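Local coordinates for Box C/D snoRNA protein 1 (Saccharomyces cerevisiae, PDB 6THL), which is required for the accumulation of box C/D snoRNAs, in snoRNA processing, transport to the nucleolus and ribosome biogenesis, and is represented here by its BCD1 domain, at residues S32-K36 against T37-F41; Q77-G80 against K81-Q85; E111-Q114 against I115-S119; H147-I151 against G152-K156. All coordinates share one frame; numbering follows the deposited sequence.

In the fold
The four contacts, all local, follow one another along the chain; none nests in or crosses another, and all lie in the BCD1 domain. Contact 1 closes the tight turn joining strand 33-35 to the long strand 40-49, at the surface. Contact 2 starts helix 81-90 after the loop that leaves strand 62-70, and contact 3 lies in the next helix, 109-117. These two touch, Met79 and Phe84 resting on Leu116, with centres about 11 Å apart. Contact 4 turns the loop after strand 140-143 into helix 151-155; its His147 packs on Gln117 of contact 3. Contact 1 touches none of the others: its centre is about 17 Å from that of contact 4.

Contact 1 of 4, residues S32-K36 against T37-F41; sequences SKWDK and TMDLF
CG stands anti to the backbone N in both Trp34 (chi1 170°) and Phe41 (chi1 -155°), and each ring is thereby laid over backbone of the facing segment. The indole has the carbonyl oxygen of Leu40 over one face, displaced toward the rim, with CD2 3.4 Å from Leu40 O. The Phe41 ring has Lys33 O above its centre, and CE1 comes 3.2 Å from Lys33 C. Both side chains lie on one face of the sheet and meet where Trp34 CB is 4.1 Å from Phe41 CD1. Asp35 and Leu40 point to the other face, and Asp35 N gives a nearly straight bond to Leu40 O, 2.7 Å long (170°). The segments form a beta hairpin closed by a type I turn from Lys36 to Asp39, with a G1 bulge: Asp39 and Leu40 both face Asp35, whose O accepts from Asp39 N at 2.9 Å and weakly from Leu40 N. Asp39 has the positive phi that the bulge asks for. Aspartate suits position 35 because OD1 also reaches into the turn, taking weak bonds from Met38 N at 3.3 Å and Thr37 OG1. With an alanine in place of Trp34, the carbonyl of Leu40 would probably lose its aromatic cover, and Phe41 a neighbour. Outside the turn, Ser32 OG is hydrogen-bonded to Asn30 OD1 and Ser44 N.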
loop_
_atom_site.group_PDB
_atom_site.type_symbol
_atom_site.label_atom_id
_atom_site.label_comp_id
_atom_site.label_asym_id
_atom_site.label_seq_id
_atom_site.Cartn_x
_atom_site.Cartn_y
_atom_site.Cartn_z
ATOM N N SER B 32 -14.445 14.819 2.147
ATOM C CA SER B 32 -15.642 15.465 2.711
ATOM C C SER B 32 -15.448 16.967 2.928
ATOM O O SER B 32 -14.532 17.396 3.633
ATOM C CB SER B 32 -16.028 14.820 4.041
ATOM O OG SER B 32 -16.033 13.408 3.917
ATOM N N LYS B 33 -16.332 17.748 2.329
ATOM C CA LYS B 33 -16.175 19.184 2.253
ATOM C C LYS B 33 -17.566 19.819 2.074
ATOM O O LYS B 33 -18.536 19.129 1.736
ATOM C CB LYS B 33 -15.296 19.499 1.033
ATOM C CG LYS B 33 -14.785 20.932 0.933
ATOM C CD LYS B 33 -14.591 21.360 -0.529
ATOM C CE LYS B 33 -14.417 22.879 -0.665
ATOM N NZ LYS B 33 -14.940 23.431 -1.952
ATOM N N TRP B 34 -17.655 21.124 2.326
ATOM C CA TRP B 34 -18.775 21.936 1.867
ATOM C C TRP B 34 -18.548 22.344 0.436
ATOM O O TRP B 34 -17.526 22.937 0.119
ATOM C CB TRP B 34 -18.869 23.224 2.672
ATOM C CG TRP B 34 -19.836 24.161 2.064
ATOM C CD1 TRP B 34 -19.584 25.085 1.094
ATOM C CD2 TRP B 34 -21.234 24.239 2.347
ATOM N NE1 TRP B 34 -20.740 25.734 0.755
ATOM C CE2 TRP B 34 -21.769 25.238 1.513
ATOM C CE3 TRP B 34 -22.084 23.558 3.221
ATOM C CZ2 TRP B 34 -23.127 25.576 1.532
ATOM C CZ3 TRP B 34 -23.420 23.893 3.243
ATOM C CH2 TRP B 34 -23.934 24.892 2.403
ATOM N N ASP B 35 -19.506 22.094 -0.431
ATOM C CA ASP B 35 -19.270 22.303 -1.841
ATOM C C ASP B 35 -19.984 23.554 -2.321
ATOM O O ASP B 35 -21.221 23.613 -2.308
ATOM C CB ASP B 35 -19.740 21.093 -2.615
ATOM C CG ASP B 35 -19.417 21.191 -4.053
ATOM O OD1 ASP B 35 -20.057 22.030 -4.720
ATOM O OD2 ASP B 35 -18.527 20.436 -4.505
ATOM N N LYS B 36 -19.209 24.538 -2.777
ATOM C CA LYS B 36 -19.744 25.891 -2.945
ATOM C C LYS B 36 -20.951 25.859 -3.871
ATOM O O LYS B 36 -22.082 26.118 -3.444
ATOM C CB LYS B 36 -18.690 26.859 -3.483
ATOM C CG LYS B 36 -17.409 26.917 -2.664
ATOM C CD LYS B 36 -17.588 27.588 -1.299
ATOM C CE LYS B 36 -16.318 27.474 -0.459
ATOM N NZ LYS B 36 -16.205 28.560 0.542
ATOM N N THR B 37 -20.709 25.484 -5.123
ATOM C CA THR B 37 -21.699 25.655 -6.185
ATOM C C THR B 37 -22.986 24.901 -5.860
ATOM O O THR B 37 -24.082 25.453 -5.973
ATOM C CB THR B 37 -21.172 25.158 -7.545
ATOM O OG1 THR B 37 -21.054 23.732 -7.500
ATOM C CG2 THR B 37 -19.802 25.799 -7.902
ATOM N N MET B 38 -22.844 23.645 -5.444
ATOM C CA MET B 38 -24.005 22.832 -5.085
ATOM C C MET B 38 -24.715 23.373 -3.860
ATOM O O MET B 38 -25.877 23.049 -3.647
ATOM C CB MET B 38 -23.612 21.377 -4.829
ATOM C CG MET B 38 -23.690 20.461 -6.046
ATOM S SD MET B 38 -23.204 18.759 -5.657
ATOM C CE MET B 38 -21.439 18.998 -5.447
ATOM N N ASP B 39 -24.005 24.164 -3.054
ATOM C CA ASP B 39 -24.584 24.867 -1.882
ATOM C C ASP B 39 -24.905 23.953 -0.683
ATOM O O ASP B 39 -25.822 24.220 0.124
ATOM C CB ASP B 39 -25.828 25.676 -2.268
ATOM C CG ASP B 39 -26.292 26.580 -1.154
ATOM O OD1 ASP B 39 -25.415 27.175 -0.465
ATOM O OD2 ASP B 39 -27.530 26.674 -0.969
ATOM N N LEU B 40 -24.114 22.895 -0.553
ATOM C CA LEU B 40 -24.334 21.917 0.497
ATOM C C LEU B 40 -23.055 21.166 0.947
ATOM O O LEU B 40 -21.935 21.470 0.515
ATOM C CB LEU B 40 -25.453 20.958 0.060
ATOM C CG LEU B 40 -25.392 20.324 -1.325
ATOM C CD1 LEU B 40 -24.202 19.376 -1.457
ATOM C CD2 LEU B 40 -26.709 19.591 -1.560
ATOM N N PHE B 41 -23.229 20.220 1.860
ATOM C CA PHE B 41 -22.137 19.381 2.279
ATOM C C PHE B 41 -22.086 18.038 1.554
ATOM O O PHE B 41 -23.111 17.427 1.270
ATOM C CB PHE B 41 -22.162 19.158 3.782
ATOM C CG PHE B 41 -20.811 18.828 4.328
ATOM C CD1 PHE B 41 -19.918 19.837 4.642
ATOM C CD2 PHE B 41 -20.401 17.504 4.444
ATOM C CE1 PHE B 41 -18.659 19.536 5.114
ATOM C CE2 PHE B 41 -19.142 17.193 4.914
ATOM C CZ PHE B 41 -18.270 18.212 5.249
#

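Contact 2 of 4, residues Q77-G80 against K81-Q85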
loop_
_atom_site.group_PDB
_atom_site.type_symbol
_atom_site.label_atom_id
_atom_site.label_comp_id
_atom_site.label_asym_id
_atom_site.label_seq_id
_atom_site.Cartn_x
_atom_site.Cartn_y
_atom_site.Cartn_z
ATOM N N GLN B 77 -28.404 6.031 -3.149
ATOM C CA GLN B 77 -28.265 7.021 -4.236
ATOM C C GLN B 77 -26.808 7.436 -4.484
ATOM O O GLN B 77 -26.447 7.795 -5.603
ATOM C CB GLN B 77 -29.086 8.297 -3.957
ATOM C CG GLN B 77 -30.595 8.184 -4.137
ATOM C CD GLN B 77 -31.316 9.519 -3.922
ATOM O OE1 GLN B 77 -30.690 10.566 -3.738
ATOM N NE2 GLN B 77 -32.645 9.481 -3.945
ATOM N N GLY B 78 -25.998 7.405 -3.426
ATOM C CA GLY B 78 -24.599 7.838 -3.483
ATOM C C GLY B 78 -23.622 6.692 -3.327
ATOM O O GLY B 78 -22.596 6.835 -2.673
ATOM N N MET B 79 -23.939 5.552 -3.929
ATOM C CA MET B 79 -23.063 4.400 -3.893
ATOM C C MET B 79 -22.029 4.658 -4.988
ATOM O O MET B 79 -21.136 5.493 -4.805
ATOM C CB MET B 79 -23.854 3.103 -4.069
ATOM C CG MET B 79 -23.013 1.829 -4.103
ATOM S SD MET B 79 -23.875 0.293 -3.650
ATOM C CE MET B 79 -24.561 0.712 -2.031
ATOM N N GLY B 80 -22.172 4.016 -6.138
ATOM C CA GLY B 80 -21.221 4.179 -7.205
ATOM C C GLY B 80 -21.311 2.936 -8.031
ATOM O O GLY B 80 -21.485 1.853 -7.477
ATOM N N LYS B 81 -21.233 3.094 -9.348
ATOM C CA LYS B 81 -21.226 1.957 -10.254
ATOM C C LYS B 81 -20.395 0.808 -9.703
ATOM O O LYS B 81 -20.951 -0.157 -9.195
ATOM C CB LYS B 81 -20.716 2.349 -11.643
ATOM C CG LYS B 81 -21.810 2.813 -12.586
ATOM C CD LYS B 81 -21.258 3.229 -13.946
ATOM C CE LYS B 81 -22.392 3.593 -14.910
ATOM N NZ LYS B 81 -21.980 4.371 -16.122
ATOM N N ASN B 82 -19.071 0.914 -9.796
ATOM C CA ASN B 82 -18.141 -0.166 -9.370
ATOM C C ASN B 82 -18.580 -0.961 -8.121
ATOM O O ASN B 82 -18.436 -2.214 -8.051
ATOM C CB ASN B 82 -16.707 0.390 -9.167
ATOM C CG ASN B 82 -16.675 1.774 -8.518
ATOM O OD1 ASN B 82 -17.709 2.390 -8.201
ATOM N ND2 ASN B 82 -15.470 2.280 -8.336
ATOM N N VAL B 83 -19.099 -0.194 -7.155
ATOM C CA VAL B 83 -19.514 -0.688 -5.858
ATOM C C VAL B 83 -20.784 -1.510 -6.014
ATOM O O VAL B 83 -20.915 -2.573 -5.417
ATOM C CB VAL B 83 -19.788 0.468 -4.853
ATOM C CG1 VAL B 83 -20.213 -0.094 -3.491
ATOM C CG2 VAL B 83 -18.578 1.387 -4.708
ATOM N N PHE B 84 -21.732 -0.989 -6.785
ATOM C CA PHE B 84 -22.909 -1.748 -7.142
ATOM C C PHE B 84 -22.407 -2.971 -7.864
ATOM O O PHE B 84 -22.496 -4.076 -7.362
ATOM C CB PHE B 84 -23.846 -0.936 -8.035
ATOM C CG PHE B 84 -24.983 -1.732 -8.583
ATOM C CD1 PHE B 84 -26.230 -1.678 -7.986
ATOM C CD2 PHE B 84 -24.811 -2.541 -9.696
ATOM C CE1 PHE B 84 -27.291 -2.426 -8.486
ATOM C CE2 PHE B 84 -25.860 -3.297 -10.200
ATOM C CZ PHE B 84 -27.102 -3.239 -9.590
ATOM N N GLN B 85 -21.828 -2.785 -9.037
ATOM C CA GLN B 85 -21.402 -3.943 -9.790
ATOM C C GLN B 85 -20.996 -5.006 -8.786
ATOM O O GLN B 85 -21.496 -6.138 -8.815
ATOM C CB GLN B 85 -20.236 -3.603 -10.727
ATOM C CG GLN B 85 -20.668 -2.862 -11.989
ATOM C CD GLN B 85 -19.492 -2.342 -12.810
ATOM O OE1 GLN B 85 -18.512 -1.816 -12.268
ATOM N NE2 GLN B 85 -19.590 -2.479 -14.131
#
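At Gly80, phi 155° and psi 141° swing the chain from an irregular loop into helix 81-90, and its carbonyl becomes the first acceptor of that helix. Gly80 O takes a straight bond from Phe84 N, 2.9 Å long (170°), and a weak one from Val83 N. Glycine fits because a side chain at these backbone angles would jam against the carbonyl oxygen of Met79 and would also crowd Asn82 OD1. The side-chain contact is made one residue earlier. Met79 extends with CG anti to its backbone N and lies obliquely across Val83, CG to Val83 CG1 3.5 Å. Its flexible thioether then bends at the methyl end, and SD comes within 4.0 Å of Phe84 N. Branched Val83 is compact enough to fill the angle between Met79 and the Gly80 carbonyl, and it also touches His64 of strand 62-70. Asn82, which also touches His64, folds back over its own backbone, and OD1 accepts weakly from Val83 N at 3.1 Å. Met79 O is held by Ser66 OG, which ties the approach to the same strand. Together this is a helix N-terminus with glycine at the N-cap, its first turn fastened by backbone bonds and an apolar residue just before the cap.

Contact 3 of 4, residues E111-Q114 against I115-S119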
loop_
_atom_site.group_PDB
_atom_site.type_symbol
_atom_site.label_atom_id
_atom_site.label_comp_id
_atom_site.label_asym_id
_atom_site.label_seq_id
_atom_site.Cartn_x
_atom_site.Cartn_y
_atom_site.Cartn_z
ATOM N N GLU B 111 -32.121 2.633 -11.829
ATOM C CA GLU B 111 -32.398 1.226 -11.612
ATOM C C GLU B 111 -31.527 0.724 -10.472
ATOM O O GLU B 111 -32.037 0.093 -9.551
ATOM C CB GLU B 111 -32.123 0.419 -12.900
ATOM C CG GLU B 111 -33.224 0.507 -13.967
ATOM C CD GLU B 111 -32.722 0.866 -15.375
ATOM O OE1 GLU B 111 -31.552 0.561 -15.724
ATOM O OE2 GLU B 111 -33.517 1.461 -16.145
ATOM N N ARG B 112 -30.219 1.001 -10.541
ATOM C CA ARG B 112 -29.250 0.563 -9.515
ATOM C C ARG B 112 -29.775 0.890 -8.135
ATOM O O ARG B 112 -29.837 0.026 -7.253
ATOM C CB ARG B 112 -27.906 1.280 -9.668
ATOM C CG ARG B 112 -26.887 0.609 -10.576
ATOM C CD ARG B 112 -25.495 1.132 -10.265
ATOM N NE ARG B 112 -25.510 2.555 -9.920
ATOM C CZ ARG B 112 -25.330 3.551 -10.781
ATOM N NH1 ARG B 112 -25.104 3.311 -12.077
ATOM N NH2 ARG B 112 -25.383 4.800 -10.335
ATOM N N THR B 113 -30.139 2.163 -7.976
ATOM C CA THR B 113 -30.770 2.664 -6.776
ATOM C C THR B 113 -31.969 1.792 -6.423
ATOM O O THR B 113 -32.136 1.410 -5.268
ATOM C CB THR B 113 -31.166 4.140 -6.973
ATOM O OG1 THR B 113 -29.985 4.893 -7.271
ATOM C CG2 THR B 113 -31.809 4.732 -5.731
ATOM N N GLN B 114 -32.752 1.433 -7.437
ATOM C CA GLN B 114 -34.011 0.687 -7.285
ATOM C C GLN B 114 -33.804 -0.801 -6.945
ATOM O O GLN B 114 -34.613 -1.398 -6.235
ATOM C CB GLN B 114 -34.812 0.827 -8.590
ATOM C CG GLN B 114 -36.334 0.830 -8.506
ATOM C CD GLN B 114 -36.951 0.805 -9.904
ATOM O OE1 GLN B 114 -37.477 1.814 -10.401
ATOM N NE2 GLN B 114 -36.843 -0.350 -10.567
ATOM N N ILE B 115 -32.733 -1.394 -7.454
ATOM C CA ILE B 115 -32.458 -2.823 -7.218
ATOM C C ILE B 115 -31.856 -3.099 -5.840
ATOM O O ILE B 115 -32.029 -4.195 -5.312
ATOM C CB ILE B 115 -31.519 -3.439 -8.290
ATOM C CG1 ILE B 115 -32.118 -3.258 -9.700
ATOM C CG2 ILE B 115 -31.262 -4.924 -7.996
ATOM C CD1 ILE B 115 -31.112 -3.367 -10.824
ATOM N N LEU B 116 -31.142 -2.125 -5.271
ATOM C CA LEU B 116 -30.591 -2.273 -3.916
ATOM C C LEU B 116 -31.678 -2.118 -2.849
ATOM O O LEU B 116 -31.520 -2.620 -1.745
ATOM C CB LEU B 116 -29.459 -1.271 -3.642
ATOM C CG LEU B 116 -28.275 -1.204 -4.624
ATOM C CD1 LEU B 116 -27.284 -0.153 -4.147
ATOM C CD2 LEU B 116 -27.572 -2.534 -4.832
ATOM N N GLN B 117 -32.775 -1.433 -3.174
ATOM C CA GLN B 117 -33.854 -1.242 -2.204
ATOM C C GLN B 117 -34.677 -2.498 -1.905
ATOM O O GLN B 117 -35.262 -2.609 -0.831
ATOM C CB GLN B 117 -34.791 -0.149 -2.671
ATOM C CG GLN B 117 -34.176 1.229 -2.614
ATOM C CD GLN B 117 -35.108 2.284 -3.158
ATOM O OE1 GLN B 117 -34.683 3.202 -3.865
ATOM N NE2 GLN B 117 -36.394 2.157 -2.838
ATOM N N LYS B 118 -34.727 -3.429 -2.854
ATOM C CA LYS B 118 -35.533 -4.639 -2.718
ATOM C C LYS B 118 -34.570 -5.805 -2.589
ATOM O O LYS B 118 -34.743 -6.870 -3.180
ATOM C CB LYS B 118 -36.468 -4.783 -3.929
ATOM C CG LYS B 118 -37.135 -3.481 -4.388
ATOM C CD LYS B 118 -37.988 -2.807 -3.305
ATOM C CE LYS B 118 -38.201 -1.319 -3.590
ATOM N NZ LYS B 118 -39.243 -0.694 -2.728
ATOM N N SER B 119 -33.566 -5.590 -1.755
ATOM C CA SER B 119 -32.322 -6.324 -1.841
ATOM C C SER B 119 -32.030 -7.197 -0.635
ATOM O O SER B 119 -31.441 -8.265 -0.772
ATOM C CB SER B 119 -31.204 -5.315 -2.002
ATOM O OG SER B 119 -29.998 -5.782 -1.450
#
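Leu116 packs its branched carbon against the backbone one turn back, CG 3.3 Å from Arg112 O, on the inner flank of helix 109-117. Its chi1 of -53° sets CG beside the backbone N, off the oxygen end of that carbonyl. Leu116 N bonds to the same oxygen at 3.2 Å (153°), the donor tilted from the carbonyl plane, and Ile115 N adds a weaker bond. Beyond the helix, Leu116 rests on Val76, which also meets Thr113. Thr113 is small enough for this buried place, and its hydroxyl is satisfied by Lys109 O. Its methyl lies alongside Gln117, pointing the same way, with CG2 3.8 Å from OE1, while Gln117 CG passes 3.4 Å from Thr113 O. The other flank is looser in its side chains and faces solvent, although the backbone bond holds there too, Ile115 N to Glu111 O at 2.7 Å. The Ile115 side chain runs back along Glu111, with CG1 3.4 Å from Glu111 O but Ile115 CD1 4.4 Å from Glu111 CB. The Glu111 carboxylate leads away and accepts from Glu107 N. Lys118 only grazes Gln114, its CG 3.8 Å from Gln114 O. Across the two segments the polar bonding is all between backbone atoms, and side chains add mainly van der Waals contact. This implies an amphipathic helix: Leu116 and Thr113 inward, Glu111 and Gln114 outward beside exposed Ile115, Lys118 just beyond its end.

Contact 4 of 4, residues H147-I151 against G152-K156; sequences HEKCI and GELLK
Ile151 and Leu155 lie side by side, one helical turn apart and pointing the same way, and Ile151 is the residue most deeply engaged here. Its CG2 branch, set anti to the backbone N, meets Leu155 CD1 at 3.2 Å, while Leu155 CG sits at the same distance from Ile151 O. Both are buried, as suits branched aliphatic side chains: Ile151 goes on to touch Leu75, and Leu155 touches Pro164. An alanine in place of Leu155 would lack these branches and would probably leave a gap beside the Ile151 methyl and Pro164. On the exposed flank, Lys149 and Glu153 carry the contact. Their chains cross at about a right angle, with Lys149 CG 3.7 Å from Glu153 CB, so the touching is done by methylene groups. The charged ends do not meet, Lys149 NZ being 5.1 Å from Glu153 OE1, though their opposite signs may still favour the pairing through space. Glu153 CG also comes 3.5 Å from Cys150 SG. In the backbone, Cys150 O accepts a nearly straight bond from Leu154 N, 2.7 Å long (168°), and a weak one from Glu153 N. That same N-H is also shared weakly with Cys150 SG at 3.7 Å, a capping bond. The arrangement is a helix start with cysteine at the N-cap, leading a loop into the short, weakly bonded helix 151-155.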
loop_
_atom_site.group_PDB
_atom_site.type_symbol
_atom_site.label_atom_id
_atom_site.label_comp_id
_atom_site.label_asym_id
_atom_site.label_seq_id
_atom_site.Cartn_x
_atom_site.Cartn_y
_atom_site.Cartn_z
ATOM N N HIS B 147 -33.375 3.385 4.093
ATOM C CA HIS B 147 -34.485 3.754 3.220
ATOM C C HIS B 147 -35.434 4.749 3.853
ATOM O O HIS B 147 -36.394 5.176 3.235
ATOM C CB HIS B 147 -35.237 2.495 2.807
ATOM C CG HIS B 147 -34.363 1.503 2.110
ATOM N ND1 HIS B 147 -33.664 1.812 0.963
ATOM C CD2 HIS B 147 -34.035 0.227 2.419
ATOM C CE1 HIS B 147 -32.960 0.762 0.582
ATOM N NE2 HIS B 147 -33.166 -0.213 1.449
ATOM N N GLU B 148 -35.153 5.137 5.080
ATOM C CA GLU B 148 -36.072 5.937 5.831
ATOM C C GLU B 148 -35.434 7.263 6.188
ATOM O O GLU B 148 -35.935 7.945 7.054
ATOM C CB GLU B 148 -36.474 5.157 7.086
ATOM C CG GLU B 148 -36.460 3.627 6.871
ATOM C CD GLU B 148 -37.492 2.822 7.680
ATOM O OE1 GLU B 148 -38.443 3.414 8.232
ATOM O OE2 GLU B 148 -37.371 1.570 7.727
ATOM N N LYS B 149 -34.343 7.633 5.503
ATOM C CA LYS B 149 -33.524 8.835 5.838
ATOM C C LYS B 149 -32.383 9.118 4.842
ATOM O O LYS B 149 -31.820 8.204 4.230
ATOM C CB LYS B 149 -32.893 8.704 7.235
ATOM C CG LYS B 149 -33.552 9.504 8.356
ATOM C CD LYS B 149 -32.918 9.111 9.689
ATOM C CE LYS B 149 -33.844 9.246 10.887
ATOM N NZ LYS B 149 -33.474 10.449 11.673
ATOM N N CYS B 150 -32.038 10.391 4.713
ATOM C CA CYS B 150 -30.884 10.800 3.926
ATOM C C CYS B 150 -29.607 10.677 4.795
ATOM O O CYS B 150 -29.678 10.674 6.039
ATOM C CB CYS B 150 -31.075 12.227 3.375
ATOM S SG CYS B 150 -31.099 13.537 4.635
ATOM N N ILE B 151 -28.452 10.560 4.130
ATOM C CA ILE B 151 -27.138 10.383 4.803
ATOM C C ILE B 151 -26.954 11.400 5.926
ATOM O O ILE B 151 -26.468 11.053 7.011
ATOM C CB ILE B 151 -25.960 10.583 3.820
ATOM C CG1 ILE B 151 -25.903 9.438 2.823
ATOM C CG2 ILE B 151 -24.626 10.665 4.548
ATOM C CD1 ILE B 151 -25.151 9.800 1.566
ATOM N N GLY B 152 -27.300 12.655 5.621
ATOM C CA GLY B 152 -27.176 13.771 6.537
ATOM C C GLY B 152 -27.964 13.542 7.808
ATOM O O GLY B 152 -27.531 13.930 8.898
ATOM N N GLU B 153 -29.123 12.904 7.678
ATOM C CA GLU B 153 -29.923 12.602 8.851
ATOM C C GLU B 153 -29.349 11.343 9.489
ATOM O O GLU B 153 -29.043 11.347 10.675
ATOM C CB GLU B 153 -31.425 12.494 8.514
ATOM C CG GLU B 153 -32.056 13.780 7.964
ATOM C CD GLU B 153 -32.373 14.840 9.027
ATOM O OE1 GLU B 153 -31.674 14.950 10.055
ATOM O OE2 GLU B 153 -33.336 15.607 8.819
ATOM N N LEU B 154 -29.123 10.297 8.696
ATOM C CA LEU B 154 -28.446 9.083 9.208
ATOM C C LEU B 154 -27.166 9.370 9.996
ATOM O O LEU B 154 -26.666 8.487 10.685
ATOM C CB LEU B 154 -28.071 8.126 8.075
ATOM C CG LEU B 154 -29.113 7.143 7.550
ATOM C CD1 LEU B 154 -28.527 6.290 6.417
ATOM C CD2 LEU B 154 -29.650 6.257 8.665
ATOM N N LEU B 155 -26.607 10.568 9.869
ATOM C CA LEU B 155 -25.322 10.829 10.465
ATOM C C LEU B 155 -25.415 11.887 11.543
ATOM O O LEU B 155 -24.487 12.018 12.336
ATOM C CB LEU B 155 -24.292 11.219 9.376
ATOM C CG LEU B 155 -23.726 10.124 8.421
ATOM C CD1 LEU B 155 -22.910 10.690 7.267
ATOM C CD2 LEU B 155 -22.869 9.112 9.167
ATOM N N LYS B 156 -26.547 12.589 11.634
ATOM C CA LYS B 156 -26.598 13.864 12.373
ATOM C C LYS B 156 -25.990 13.853 13.779
ATOM O O LYS B 156 -25.090 14.646 14.069
ATOM C CB LYS B 156 -28.006 14.432 12.431
ATOM C CG LYS B 156 -28.052 15.860 12.960
ATOM C CD LYS B 156 -29.494 16.329 13.081
ATOM C CE LYS B 156 -29.614 17.780 13.524
ATOM N NZ LYS B 156 -31.044 18.176 13.644
#